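Local structure of protein pof8 (Schizosaccharomyces pombe, 6TZN) at residues A[18-23]-A[97-102]; A[37-42]-A[76-81]; A[12-17]-A[104-109]. The protein binds the telomerase RNA ter1 and promotes its assembly with the catalytic subunit trt1, the C-terminal xRRM domain being the part described here. All coordinates share one frame; numbering follows the deposited sequence.

Contact 1 of 3, residues A[18-23]-A[97-102]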
ATOM      1  N   ASN A  18       5.906  -6.310  -2.695  1.00 15.94           N
ATOM      2  CA  ASN A  18       6.973  -6.033  -3.658  1.00 16.41           C
ATOM      3  C   ASN A  18       7.504  -4.606  -3.570  1.00 15.86           C
ATOM      4  O   ASN A  18       8.004  -4.056  -4.554  1.00 17.83           O
ATOM      5  CB  ASN A  18       6.598  -6.444  -5.083  1.00 18.28           C
ATOM      6  CG  ASN A  18       6.193  -7.893  -5.154  1.00 18.89           C
ATOM      7  OD1 ASN A  18       6.879  -8.762  -4.608  1.00 21.33           O
ATOM      8  ND2 ASN A  18       5.073  -8.166  -5.810  1.00 20.66           N
ATOM      9  N   LEU A  19       7.432  -4.013  -2.381  1.00 15.53           N
ATOM     10  CA  LEU A  19       8.158  -2.781  -2.123  1.00 15.20           C
ATOM     11  C   LEU A  19       9.661  -3.044  -2.167  1.00 15.84           C
ATOM     12  O   LEU A  19      10.128  -4.156  -1.893  1.00 16.80           O
ATOM     13  CB  LEU A  19       7.807  -2.254  -0.733  1.00 16.32           C
ATOM     14  CG  LEU A  19       6.373  -1.749  -0.572  1.00 16.76           C
ATOM     15  CD1 LEU A  19       6.001  -1.663   0.896  1.00 20.05           C
ATOM     16  CD2 LEU A  19       6.220  -0.397  -1.260  1.00 17.35           C
ATOM     17  N   HIS A  20      10.415  -2.017  -2.524  1.00 15.38           N
ATOM     18  CA  HIS A  20      11.863  -2.117  -2.422  1.00 14.90           C
ATOM     19  C   HIS A  20      12.256  -2.383  -0.969  1.00 15.24           C
ATOM     20  O   HIS A  20      11.761  -1.699  -0.062  1.00 16.95           O
ATOM     21  CB  HIS A  20      12.527  -0.844  -2.923  1.00 16.33           C
ATOM     22  CG  HIS A  20      14.005  -0.975  -3.092  1.00 16.69           C
ATOM     23  ND1 HIS A  20      14.881  -0.998  -2.024  1.00 17.91           N
ATOM     24  CD2 HIS A  20      14.759  -1.126  -4.205  1.00 17.37           C
ATOM     25  CE1 HIS A  20      16.112  -1.151  -2.477  1.00 18.23           C
ATOM     26  NE2 HIS A  20      16.066  -1.235  -3.795  1.00 17.70           N
ATOM     27  N   PRO A  21      13.127  -3.365  -0.706  1.00 16.11           N
ATOM     28  CA  PRO A  21      13.364  -3.778   0.689  1.00 17.03           C
ATOM     29  C   PRO A  21      14.012  -2.707   1.548  1.00 16.67           C
ATOM     30  O   PRO A  21      13.937  -2.794   2.778  1.00 19.62           O
ATOM     31  CB  PRO A  21      14.270  -5.012   0.548  1.00 18.28           C
ATOM     32  CG  PRO A  21      14.924  -4.842  -0.791  1.00 18.35           C
ATOM     33  CD  PRO A  21      13.857  -4.213  -1.662  1.00 17.47           C
ATOM     34  N   LEU A  22      14.654  -1.705   0.953  1.00 16.35           N
ATOM     35  CA  LEU A  22      15.349  -0.696   1.735  1.00 17.23           C
ATOM     36  C   LEU A  22      14.607   0.637   1.766  1.00 17.08           C
ATOM     37  O   LEU A  22      15.192   1.667   2.110  1.00 17.03           O
ATOM     38  CB  LEU A  22      16.810  -0.581   1.299  1.00 19.79           C
ATOM     39  CG  LEU A  22      17.607  -1.866   1.614  1.00 22.84           C
ATOM     40  CD1 LEU A  22      18.895  -1.935   0.822  1.00 24.83           C
ATOM     41  CD2 LEU A  22      17.885  -2.011   3.113  1.00 25.95           C
ATOM     42  N   THR A  23      13.309   0.625   1.447  1.00 16.49           N
ATOM     43  CA  THR A  23      12.488   1.825   1.486  1.00 16.30           C
ATOM     44  C   THR A  23      12.126   2.176   2.932  1.00 16.21           C
ATOM     45  O   THR A  23      12.622   1.568   3.889  1.00 17.77           O
ATOM     46  CB  THR A  23      11.278   1.663   0.563  1.00 15.67           C
ATOM     47  OG1 THR A  23      10.740   2.954   0.258  1.00 15.72           O
ATOM     48  CG2 THR A  23      10.185   0.790   1.198  1.00 16.91           C
ATOM     49  N   SER A  97      13.755  -4.789 -16.202  1.00 42.64           N
ATOM     50  CA  SER A  97      13.964  -4.730 -14.761  0.88 41.46           C
ATOM     51  C   SER A  97      13.571  -6.050 -14.108  0.71 39.86           C
ATOM     52  O   SER A  97      12.530  -6.630 -14.427  1.00 42.02           O
ATOM     53  CB  SER A  97      13.131  -3.597 -14.162  1.00 41.70           C
ATOM     54  OG  SER A  97      13.233  -3.571 -12.749  1.00 41.10           O
ATOM     55  N   SER A  98      14.415  -6.526 -13.189  1.00 40.66           N
ATOM     56  CA  SER A  98      14.126  -7.749 -12.446  0.60 42.42           C
ATOM     57  C   SER A  98      13.219  -7.512 -11.244  1.00 39.98           C
ATOM     58  O   SER A  98      12.926  -8.460 -10.507  1.00 40.49           O
ATOM     59  CB  SER A  98      15.424  -8.426 -11.992  0.62 42.64           C
ATOM     60  OG  SER A  98      16.195  -7.562 -11.178  1.00 44.64           O
ATOM     61  N   ARG A  99      12.782  -6.293 -11.029  1.00 38.59           N
ATOM     62  CA  ARG A  99      11.893  -5.989  -9.921  1.00 36.53           C
ATOM     63  C   ARG A  99      10.473  -6.455 -10.250  1.00 36.56           C
ATOM     64  O   ARG A  99      10.037  -6.350 -11.400  1.00 38.41           O
ATOM     65  CB  ARG A  99      11.893  -4.485  -9.667  1.00 37.84           C
ATOM     66  CG  ARG A  99      13.289  -3.894  -9.468  0.66 39.39           C
ATOM     67  CD  ARG A  99      13.648  -3.873  -7.997  1.00 37.15           C
ATOM     68  NE  ARG A  99      12.494  -3.430  -7.226  1.00 34.24           N
ATOM     69  CZ  ARG A  99      12.115  -3.944  -6.062  1.00 34.19           C
ATOM     70  NH1 ARG A  99      12.818  -4.917  -5.501  1.00 37.04           N
ATOM     71  NH2 ARG A  99      11.035  -3.470  -5.456  1.00 33.96           N
ATOM     72  N   PRO A 100       9.738  -6.979  -9.273  1.00 35.60           N
ATOM     73  CA  PRO A 100       8.346  -7.370  -9.521  1.00 35.15           C
ATOM     74  C   PRO A 100       7.407  -6.177  -9.416  1.00 31.66           C
ATOM     75  O   PRO A 100       7.762  -5.113  -8.903  1.00 34.68           O
ATOM     76  CB  PRO A 100       8.059  -8.385  -8.408  1.00 35.94           C
ATOM     77  CG  PRO A 100       9.068  -8.086  -7.322  1.00 39.17           C
ATOM     78  CD  PRO A 100      10.119  -7.151  -7.861  1.00 39.56           C
ATOM     79  N   PHE A 101       6.193  -6.364  -9.941  1.00 26.77           N
ATOM     80  CA  PHE A 101       5.187  -5.309  -9.871  1.00 20.92           C
ATOM     81  C   PHE A 101       4.624  -5.172  -8.459  1.00 17.36           C
ATOM     82  O   PHE A 101       4.352  -6.164  -7.779  1.00 20.06           O
ATOM     83  CB  PHE A 101       4.036  -5.591 -10.840  1.00 26.04           C
ATOM     84  CG  PHE A 101       4.399  -5.432 -12.287  1.00 28.55           C
ATOM     85  CD1 PHE A 101       4.638  -4.179 -12.824  1.00 27.59           C
ATOM     86  CD2 PHE A 101       4.487  -6.538 -13.115  1.00 34.34           C
ATOM     87  CE1 PHE A 101       4.965  -4.034 -14.162  1.00 30.46           C
ATOM     88  CE2 PHE A 101       4.815  -6.399 -14.452  1.00 35.03           C
ATOM     89  CZ  PHE A 101       5.051  -5.147 -14.975  1.00 31.96           C
ATOM     90  N   LEU A 102       4.442  -3.929  -8.027  1.00 16.27           N
ATOM     91  CA  LEU A 102       3.721  -3.660  -6.792  1.00 16.47           C
ATOM     92  C   LEU A 102       2.298  -4.219  -6.864  1.00 16.51           C
ATOM     93  O   LEU A 102       1.598  -4.070  -7.874  1.00 18.15           O
ATOM     94  CB  LEU A 102       3.679  -2.152  -6.545  1.00 15.38           C
ATOM     95  CG  LEU A 102       5.034  -1.560  -6.140  1.00 16.86           C
ATOM     96  CD1 LEU A 102       5.086  -0.075  -6.422  1.00 18.48           C
ATOM     97  CD2 LEU A 102       5.293  -1.831  -4.663  1.00 19.76           C
TER
HETATM   98  O   HOH W   1      10.742  -6.189  -3.658  1.00 24.43           O

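Contact 2 of 3, residues A[37-42]-A[76-81]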
ATOM      1  N   SER A  37      -3.532   9.429  -6.594  1.00 27.19           N
ATOM      2  CA  SER A  37      -3.982  10.610  -7.322  1.00 29.00           C
ATOM      3  C   SER A  37      -4.192  10.340  -8.807  1.00 27.60           C
ATOM      4  O   SER A  37      -4.991  11.041  -9.442  1.00 32.05           O
ATOM      5  CB  SER A  37      -3.014  11.777  -7.113  1.00 36.60           C
ATOM      6  OG  SER A  37      -1.799  11.573  -7.805  1.00 39.34           O
ATOM      7  N   ARG A  38      -3.507   9.344  -9.375  1.00 24.66           N
ATOM      8  CA  ARG A  38      -3.776   8.939 -10.752  1.00 25.20           C
ATOM      9  C   ARG A  38      -5.036   8.098 -10.878  1.00 26.58           C
ATOM     10  O   ARG A  38      -5.579   7.988 -11.980  1.00 32.96           O
ATOM     11  CB  ARG A  38      -2.600   8.145 -11.331  1.00 25.66           C
ATOM     12  CG  ARG A  38      -1.543   8.987 -12.017  1.00 26.41           C
ATOM     13  CD  ARG A  38      -0.526   9.490 -11.035  1.00 29.96           C
ATOM     14  NE  ARG A  38       0.235  10.592 -11.595  1.00 25.84           N
ATOM     15  CZ  ARG A  38       0.803  11.539 -10.865  1.00 25.85           C
ATOM     16  NH1 ARG A  38       0.707  11.490  -9.540  1.00 24.76           N
ATOM     17  NH2 ARG A  38       1.464  12.526 -11.462  1.00 27.01           N
ATOM     18  N   GLN A  39      -5.516   7.514  -9.782  1.00 24.86           N
ATOM     19  CA  GLN A  39      -6.712   6.683  -9.802  1.00 26.70           C
ATOM     20  C   GLN A  39      -7.982   7.505  -9.636  1.00 30.84           C
ATOM     21  O   GLN A  39      -9.010   7.195 -10.252  1.00 34.07           O
ATOM     22  CB  GLN A  39      -6.617   5.618  -8.703  1.00 26.40           C
ATOM     23  CG  GLN A  39      -7.650   4.517  -8.798  1.00 32.98           C
ATOM     24  CD  GLN A  39      -7.498   3.691 -10.064  1.00 36.44           C
ATOM     25  OE1 GLN A  39      -6.436   3.685 -10.697  1.00 36.23           O
ATOM     26  NE2 GLN A  39      -8.552   2.978 -10.430  1.00 42.02           N
ATOM     27  N   THR A  40      -7.927   8.562  -8.827  1.00 32.21           N
ATOM     28  CA  THR A  40      -9.084   9.419  -8.633  1.00 37.89           C
ATOM     29  C   THR A  40      -8.619  10.773  -8.118  1.00 39.82           C
ATOM     30  O   THR A  40      -7.619  10.877  -7.401  1.00 38.99           O
ATOM     31  CB  THR A  40     -10.092   8.797  -7.659  1.00 39.75           C
ATOM     32  OG1 THR A  40     -11.254   9.632  -7.577  1.00 42.78           O
ATOM     33  CG2 THR A  40      -9.486   8.650  -6.271  1.00 40.65           C
ATOM     34  N   GLN A  41      -9.350  11.810  -8.516  1.00 44.55           N
ATOM     35  CA  GLN A  41      -9.189  13.141  -7.958  1.00 47.15           C
ATOM     36  C   GLN A  41     -10.346  13.520  -7.048  1.00 49.01           C
ATOM     37  O   GLN A  41     -10.390  14.654  -6.559  1.00 50.12           O
ATOM     38  CB  GLN A  41      -9.039  14.174  -9.081  1.00 47.66           C
ATOM     39  CG  GLN A  41      -7.650  14.212  -9.702  0.88 49.78           C
ATOM     40  CD  GLN A  41      -6.579  14.615  -8.708  0.81 50.82           C
ATOM     41  OE1 GLN A  41      -5.630  13.871  -8.463  0.94 50.76           O
ATOM     42  NE2 GLN A  41      -6.728  15.799  -8.127  0.94 50.89           N
ATOM     43  N   ASN A  42     -11.278  12.596  -6.807  1.00 49.80           N
ATOM     44  CA  ASN A  42     -12.468  12.902  -6.021  1.00 49.16           C
ATOM     45  C   ASN A  42     -12.169  12.913  -4.527  0.82 48.44           C
ATOM     46  O   ASN A  42     -12.695  13.757  -3.794  0.62 48.93           O
ATOM     47  CB  ASN A  42     -13.574  11.894  -6.336  1.00 49.15           C
ATOM     48  N   PHE A  76      -3.491  -0.104  -7.949  1.00 17.85           N
ATOM     49  CA  PHE A  76      -2.395  -1.017  -8.258  1.00 20.17           C
ATOM     50  C   PHE A  76      -2.802  -2.136  -9.202  1.00 22.46           C
ATOM     51  O   PHE A  76      -1.937  -2.699  -9.883  1.00 24.29           O
ATOM     52  CB  PHE A  76      -1.763  -1.569  -6.983  1.00 20.51           C
ATOM     53  CG  PHE A  76      -0.931  -0.562  -6.254  1.00 19.10           C
ATOM     54  CD1 PHE A  76       0.352  -0.263  -6.687  1.00 21.73           C
ATOM     55  CD2 PHE A  76      -1.447   0.116  -5.158  1.00 19.71           C
ATOM     56  CE1 PHE A  76       1.116   0.675  -6.028  1.00 22.40           C
ATOM     57  CE2 PHE A  76      -0.688   1.054  -4.489  1.00 22.91           C
ATOM     58  CZ  PHE A  76       0.602   1.333  -4.923  1.00 21.98           C
ATOM     59  N   ARG A  77      -4.095  -2.457  -9.279  1.00 21.24           N
ATOM     60  CA  ARG A  77      -4.531  -3.442 -10.262  1.00 23.23           C
ATOM     61  C   ARG A  77      -4.442  -2.884 -11.674  1.00 24.30           C
ATOM     62  O   ARG A  77      -4.082  -3.604 -12.613  1.00 28.51           O
ATOM     63  CB  ARG A  77      -5.959  -3.894  -9.964  1.00 26.17           C
ATOM     64  CG  ARG A  77      -6.418  -5.028 -10.866  1.00 32.64           C
ATOM     65  CD  ARG A  77      -7.899  -5.320 -10.702  1.00 39.52           C
ATOM     66  NE  ARG A  77      -8.726  -4.235 -11.218  1.00 43.63           N
ATOM     67  CZ  ARG A  77      -9.450  -3.422 -10.456  1.00 47.31           C
ATOM     68  NH1 ARG A  77      -9.447  -3.573  -9.138  1.00 48.36           N
ATOM     69  NH2 ARG A  77     -10.174  -2.460 -11.012  1.00 49.65           N
ATOM     70  N   THR A  78      -4.742  -1.597 -11.843  1.00 20.22           N
ATOM     71  CA  THR A  78      -4.804  -1.020 -13.177  1.00 22.63           C
ATOM     72  C   THR A  78      -3.526  -0.305 -13.598  1.00 21.29           C
ATOM     73  O   THR A  78      -3.315  -0.114 -14.795  1.00 23.66           O
ATOM     74  CB  THR A  78      -6.021  -0.092 -13.311  1.00 28.30           C
ATOM     75  OG1 THR A  78      -5.929   0.980 -12.369  1.00 29.91           O
ATOM     76  CG2 THR A  78      -7.309  -0.862 -13.049  1.00 29.91           C
ATOM     77  N   GLN A  79      -2.655   0.062 -12.662  1.00 20.59           N
ATOM     78  CA  GLN A  79      -1.394   0.730 -12.971  1.00 20.68           C
ATOM     79  C   GLN A  79      -0.233  -0.222 -12.700  1.00 20.54           C
ATOM     80  O   GLN A  79      -0.094  -0.731 -11.585  1.00 26.18           O
ATOM     81  CB  GLN A  79      -1.227   1.987 -12.115  1.00 20.31           C
ATOM     82  CG  GLN A  79      -2.375   2.992 -12.180  1.00 21.10           C
ATOM     83  CD  GLN A  79      -2.173   4.143 -11.206  1.00 20.80           C
ATOM     84  OE1 GLN A  79      -1.044   4.568 -10.969  1.00 22.13           O
ATOM     85  NE2 GLN A  79      -3.261   4.647 -10.635  1.00 20.53           N
ATOM     86  N   GLU A  80       0.603  -0.446 -13.716  1.00 20.64           N
ATOM     87  CA  GLU A  80       1.868  -1.151 -13.528  1.00 23.32           C
ATOM     88  C   GLU A  80       2.851  -0.235 -12.821  1.00 23.36           C
ATOM     89  O   GLU A  80       3.229   0.816 -13.351  1.00 28.07           O
ATOM     90  CB  GLU A  80       2.462  -1.537 -14.881  1.00 27.16           C
ATOM     91  CG  GLU A  80       1.780  -2.673 -15.577  1.00 26.28           C
ATOM     92  CD  GLU A  80       2.418  -3.007 -16.918  1.00 29.46           C
ATOM     93  OE1 GLU A  80       2.052  -4.050 -17.484  1.00 30.84           O
ATOM     94  OE2 GLU A  80       3.278  -2.234 -17.407  1.00 28.57           O
ATOM     95  N   ARG A  81       3.266  -0.617 -11.628  1.00 17.99           N
ATOM     96  CA  ARG A  81       4.240   0.176 -10.900  1.00 17.77           C
ATOM     97  C   ARG A  81       5.281  -0.763 -10.317  1.00 17.33           C
ATOM     98  O   ARG A  81       4.951  -1.862  -9.863  1.00 17.59           O
ATOM     99  CB  ARG A  81       3.574   0.984  -9.769  1.00 21.38           C
ATOM    100  CG  ARG A  81       2.449   1.898 -10.205  1.00 24.34           C
ATOM    101  CD  ARG A  81       2.927   3.307 -10.443  1.00 19.02           C
ATOM    102  NE  ARG A  81       1.867   4.148 -10.993  1.00 17.11           N
ATOM    103  CZ  ARG A  81       2.067   5.270 -11.676  1.00 16.70           C
ATOM    104  NH1 ARG A  81       3.289   5.724 -11.906  1.00 18.49           N
ATOM    105  NH2 ARG A  81       1.022   5.939 -12.155  1.00 18.70           N
TER

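Contact 3 of 3, residues A[12-17]-A[104-109]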
ATOM      1  N   LEU A  12     -10.602  -1.788   5.946  1.00 18.33           N
ATOM      2  CA  LEU A  12      -9.694  -0.650   5.979  1.00 18.35           C
ATOM      3  C   LEU A  12      -8.270  -0.998   5.571  1.00 17.47           C
ATOM      4  O   LEU A  12      -7.484  -0.082   5.313  1.00 17.86           O
ATOM      5  CB  LEU A  12      -9.630  -0.059   7.394  1.00 19.16           C
ATOM      6  CG  LEU A  12     -10.873   0.620   7.980  1.00 19.47           C
ATOM      7  CD1 LEU A  12     -10.573   1.102   9.402  1.00 21.56           C
ATOM      8  CD2 LEU A  12     -11.306   1.781   7.109  1.00 22.26           C
ATOM      9  N   LEU A  13      -7.913  -2.280   5.516  1.00 17.59           N
ATOM     10  CA  LEU A  13      -6.513  -2.700   5.499  1.00 16.68           C
ATOM     11  C   LEU A  13      -6.123  -3.231   4.129  1.00 16.71           C
ATOM     12  O   LEU A  13      -6.798  -4.111   3.587  1.00 18.85           O
ATOM     13  CB  LEU A  13      -6.276  -3.807   6.528  1.00 18.05           C
ATOM     14  CG  LEU A  13      -6.754  -3.570   7.956  1.00 18.83           C
ATOM     15  CD1 LEU A  13      -6.516  -4.828   8.781  1.00 20.61           C
ATOM     16  CD2 LEU A  13      -6.037  -2.369   8.572  1.00 21.62           C
ATOM     17  N   THR A  14      -5.018  -2.725   3.582  1.00 16.21           N
ATOM     18  CA  THR A  14      -4.450  -3.263   2.351  1.00 16.29           C
ATOM     19  C   THR A  14      -3.005  -3.669   2.590  1.00 16.52           C
ATOM     20  O   THR A  14      -2.217  -2.895   3.141  1.00 18.04           O
ATOM     21  CB  THR A  14      -4.500  -2.267   1.182  1.00 17.56           C
ATOM     22  OG1 THR A  14      -3.665  -1.134   1.458  1.00 17.32           O
ATOM     23  CG2 THR A  14      -5.933  -1.822   0.909  1.00 18.58           C
ATOM     24  N   ARG A  15      -2.654  -4.871   2.163  1.00 16.88           N
ATOM     25  CA  ARG A  15      -1.263  -5.283   2.138  1.00 17.42           C
ATOM     26  C   ARG A  15      -0.660  -4.826   0.820  1.00 16.81           C
ATOM     27  O   ARG A  15      -1.248  -5.044  -0.244  1.00 19.29           O
ATOM     28  CB  ARG A  15      -1.157  -6.800   2.246  1.00 20.99           C
ATOM     29  CG  ARG A  15       0.257  -7.314   2.026  1.00 26.34           C
ATOM     30  CD  ARG A  15       0.345  -8.804   2.260  1.00 32.78           C
ATOM     31  NE  ARG A  15       0.452  -9.097   3.683  1.00 41.32           N
ATOM     32  CZ  ARG A  15      -0.530  -9.605   4.416  1.00 42.83           C
ATOM     33  NH1 ARG A  15      -1.702  -9.885   3.861  1.00 43.68           N
ATOM     34  NH2 ARG A  15      -0.336  -9.835   5.707  1.00 46.92           N
ATOM     35  N   ILE A  16       0.488  -4.161   0.892  1.00 16.53           N
ATOM     36  CA  ILE A  16       1.263  -3.793  -0.286  1.00 16.39           C
ATOM     37  C   ILE A  16       2.444  -4.743  -0.367  1.00 16.57           C
ATOM     38  O   ILE A  16       3.178  -4.903   0.614  1.00 18.79           O
ATOM     39  CB  ILE A  16       1.757  -2.337  -0.203  1.00 17.58           C
ATOM     40  CG1 ILE A  16       0.622  -1.383   0.184  1.00 20.39           C
ATOM     41  CG2 ILE A  16       2.433  -1.935  -1.512  1.00 20.12           C
ATOM     42  CD1 ILE A  16      -0.499  -1.334  -0.819  1.00 20.11           C
ATOM     43  N   LYS A  17       2.617  -5.392  -1.513  1.00 16.04           N
ATOM     44  CA  LYS A  17       3.702  -6.340  -1.715  1.00 16.03           C
ATOM     45  C   LYS A  17       4.651  -5.857  -2.802  1.00 16.35           C
ATOM     46  O   LYS A  17       4.260  -5.120  -3.716  1.00 16.83           O
ATOM     47  CB  LYS A  17       3.171  -7.723  -2.109  1.00 19.53           C
ATOM     48  CG  LYS A  17       2.316  -8.363  -1.033  1.00 23.94           C
ATOM     49  CD  LYS A  17       2.043  -9.823  -1.327  1.00 33.45           C
ATOM     50  CE  LYS A  17       1.162  -9.993  -2.545  1.00 39.65           C
ATOM     51  NZ  LYS A  17       0.945 -11.437  -2.834  1.00 44.02           N
ATOM     52  N   ALA A 104      -1.393  -4.715  -4.411  1.00 18.15           N
ATOM     53  CA  ALA A 104      -2.160  -4.368  -3.220  1.00 18.41           C
ATOM     54  C   ALA A 104      -3.325  -5.337  -3.076  1.00 19.44           C
ATOM     55  O   ALA A 104      -4.045  -5.593  -4.047  1.00 21.37           O
ATOM     56  CB  ALA A 104      -2.664  -2.921  -3.267  1.00 20.70           C
ATOM     57  N   GLU A 105      -3.510  -5.864  -1.871  1.00 18.34           N
ATOM     58  CA  GLU A 105      -4.567  -6.825  -1.577  1.00 19.84           C
ATOM     59  C   GLU A 105      -5.312  -6.397  -0.321  1.00 19.29           C
ATOM     60  O   GLU A 105      -4.693  -5.993   0.668  1.00 19.23           O
ATOM     61  CB  GLU A 105      -3.991  -8.229  -1.325  1.00 25.06           C
ATOM     62  CG  GLU A 105      -2.992  -8.720  -2.356  1.00 33.53           C
ATOM     63  CD  GLU A 105      -2.351 -10.039  -1.962  1.00 38.96           C
ATOM     64  OE1 GLU A 105      -1.950 -10.797  -2.872  1.00 41.98           O
ATOM     65  OE2 GLU A 105      -2.245 -10.320  -0.746  1.00 40.00           O
ATOM     66  N   LEU A 106      -6.636  -6.511  -0.356  1.00 18.94           N
ATOM     67  CA  LEU A 106      -7.441  -6.227   0.820  1.00 20.06           C
ATOM     68  C   LEU A 106      -7.278  -7.359   1.824  1.00 20.15           C
ATOM     69  O   LEU A 106      -7.354  -8.538   1.463  1.00 24.78           O
ATOM     70  CB  LEU A 106      -8.908  -6.096   0.414  1.00 24.06           C
ATOM     71  CG  LEU A 106      -9.858  -5.535   1.472  1.00 25.86           C
ATOM     72  CD1 LEU A 106      -9.602  -4.054   1.707  1.00 25.62           C
ATOM     73  CD2 LEU A 106     -11.308  -5.781   1.044  1.00 30.12           C
ATOM     74  N   ILE A 107      -7.037  -7.006   3.082  1.00 19.69           N
ATOM     75  CA  ILE A 107      -6.909  -7.988   4.152  1.00 20.24           C
ATOM     76  C   ILE A 107      -8.291  -8.222   4.748  1.00 21.20           C
ATOM     77  O   ILE A 107      -8.985  -7.268   5.119  1.00 23.15           O
ATOM     78  CB  ILE A 107      -5.914  -7.503   5.220  1.00 21.20           C
ATOM     79  CG1 ILE A 107      -4.526  -7.294   4.602  1.00 22.79           C
ATOM     80  CG2 ILE A 107      -5.834  -8.499   6.370  1.00 22.90           C
ATOM     81  CD1 ILE A 107      -3.492  -6.739   5.570  1.00 23.61           C
ATOM     82  N   THR A 108      -8.708  -9.485   4.817  1.00 22.53           N
ATOM     83  CA  THR A 108     -10.063  -9.828   5.244  1.00 24.46           C
ATOM     84  C   THR A 108     -10.002 -11.031   6.180  1.00 22.97           C
ATOM     85  O   THR A 108      -8.925 -11.510   6.550  1.00 25.94           O
ATOM     86  CB  THR A 108     -10.958 -10.148   4.039  1.00 30.81           C
ATOM     87  OG1 THR A 108     -10.398 -11.252   3.314  1.00 35.77           O
ATOM     88  CG2 THR A 108     -11.097  -8.945   3.114  1.00 35.49           C
ATOM     89  N   GLY A 109     -11.182 -11.518   6.558  1.00 29.51           N
ATOM     90  CA  GLY A 109     -11.281 -12.770   7.288  1.00 32.29           C
ATOM     91  C   GLY A 109     -10.510 -12.754   8.591  1.00 29.21           C
ATOM     92  O   GLY A 109     -10.449 -11.743   9.303  1.00 28.80           O
TER
HETATM   93  O   HOH W   2      -9.480  -4.707   5.751  1.00 21.84           O

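Contact 1 of 3, residues A[18-23]-A[97-102]
The guanidinium of Arg99 lies between a proline and a histidine: Pro100 CD sits 4.2 Å above one face, and on the opposite face are His20 CB and His20 CD2, the latter 4.3 Å from the plane, although Arg99 CZ meets the imidazole obliquely. At the edge, near the guanidinium plane, is the carbonyl carbon of Leu19. The His20 ring itself has Pro21 CD over one face and Leu22 CA at its edge. Bends at chi2 and chi3 fold Arg99 back against the 18-23 loop, and its NE is given to Gln83 O. Arg99 NH1 donates to water 1 over 3.1 Å, and that water donates in turn to Leu19 O. A direct hydrogen bond runs from Asn18 ND2 to Phe101 O, 2.9 Å, with an N-H...O angle of 148°. The Pro100 ring lies against the same amide, CG 3.6 Å from Asn18 OD1. Replacing Asn18 with an alanine would probably leave Phe101 O without this donor and open a gap beside the Pro100 ring. Deeper in, Leu19 CD2 and Leu102 CD2 meet at 3.8 Å. Backbone carbonyls thus take the bonds that join the loop after strand 13-17 to the one leading into strand 103-106.

Contact 2 of 3, residues A[37-42]-A[76-81]
Gln79, whose amide reaches across to Gln39, has its OE1 gripped side-on by two nitrogens of Arg81. Arg81 NE comes in the carbonyl plane at 2.9 Å from Gln79 OE1, and Arg81 NH2, closer at 2.7 Å, approaches 36° out of that plane. At the other end of the amide, NE2 bonds to Val35 O, and this bond together with the grip on OE1 probably sets the rotation of the group. Toward the 37-42 segment there is also a weak hydrogen bond of 3.3 Å from Gln79 NE2 to Gln39 OE1; the two amides are nearly coplanar, 19° apart. Gln39 runs with CG anti to its own N (chi1 -168°) and then bends at chi2, which swings its OE1 to 3.2 Å from Thr78 OG1; that hydroxyl bonds to Asn74 O. Beside the amide, Arg38 CB rests 3.6 Å from Gln79 NE2, while Arg38 CG and CD lie against Arg81 NH2. Arg38 NH1 bonds to Tyr34 O, and its guanidinium makes a cation-pi contact with Tyr34. This is a surface contact between the C-terminal end of helix 25-39 and the end of helix 66-78 with the turn that follows it, the two helices that pack on one face of the RRM sheet.

Contact 3 of 3, residues A[12-17]-A[104-109]
Ile16 CD1 presses on Ala104 CB at 3.6 Å on a tightly packed face of this antiparallel pair, where Thr14 also points inward. Helix 66-78 covers that face, its Ile73 touching both Thr14 and Ala104, and Thr14 OG1 is taken by Trp63 NE1. The strands run 152° apart in direction. Arg15 and Glu105 form the hydrogen-bonded pair: Arg15 N donates to Glu105 O over 2.8 Å, and Glu105 N returns to Arg15 O over 2.9 Å. Thr14 with Leu106 and Ile16 with Ala104 are the non-hydrogen-bonded pairs on either side of it. Beyond the regular pairing, Ile107 N reaches Leu13 O at 2.9 Å, and water 2 bridges Leu13 N and Ile107 O. Packing is close here as well: the buried Leu13 and Ile107 meet CB to CB at 3.9 Å. Arg15 is extended as far as a bend at chi3 (-81°), which turns its guanidinium over Ile107; Ile107 CD1 lies over one face of the group, and Arg15 NH1 is 3.9 Å from Ile107 CG1. Arg15 NH2 goes on to a salt bridge with Glu111.

Looser packing is found at the rim. The exposed Leu106 brings CD1 to Leu13 O. On the face that carries Arg15, the partly exposed Lys17 and Glu105 form the more open end: Lys17 NZ makes a salt bridge to Glu105 OE1 at 3.0 Å, meeting the oxygen from 51° out of the carboxylate plane.

Strand 103-106 is the outermost strand on this side, and strand 13-17 is paired on its other side with strand 58-63. Helix 109-119, which follows the outer strand, packs over Leu13 and takes the Arg15 salt bridge, consistent with the extra C-terminal helix that lies across the sheet in xRRM domains.

In the fold
The contacts nest along the chain, contact 2 inside the loop closed by contact 1 and contact 1 inside that closed by contact 3, although their centres lie 16 to 18 Å apart. Leu102 joins all three: its N is 2.8 Å from Arg81 O of contact 2, a probable hydrogen bond, and its CD2 packs 3.6 Å from Lys17 O of contact 3. Phe76 links contacts 2 and 3, with CD2 3.8 Å from Ala104 CB. Contact 3 pairs the first and last strands of the RRM sheet, contact 1 joins the loops at one end of that pair, and contact 2 joins the two helices behind it.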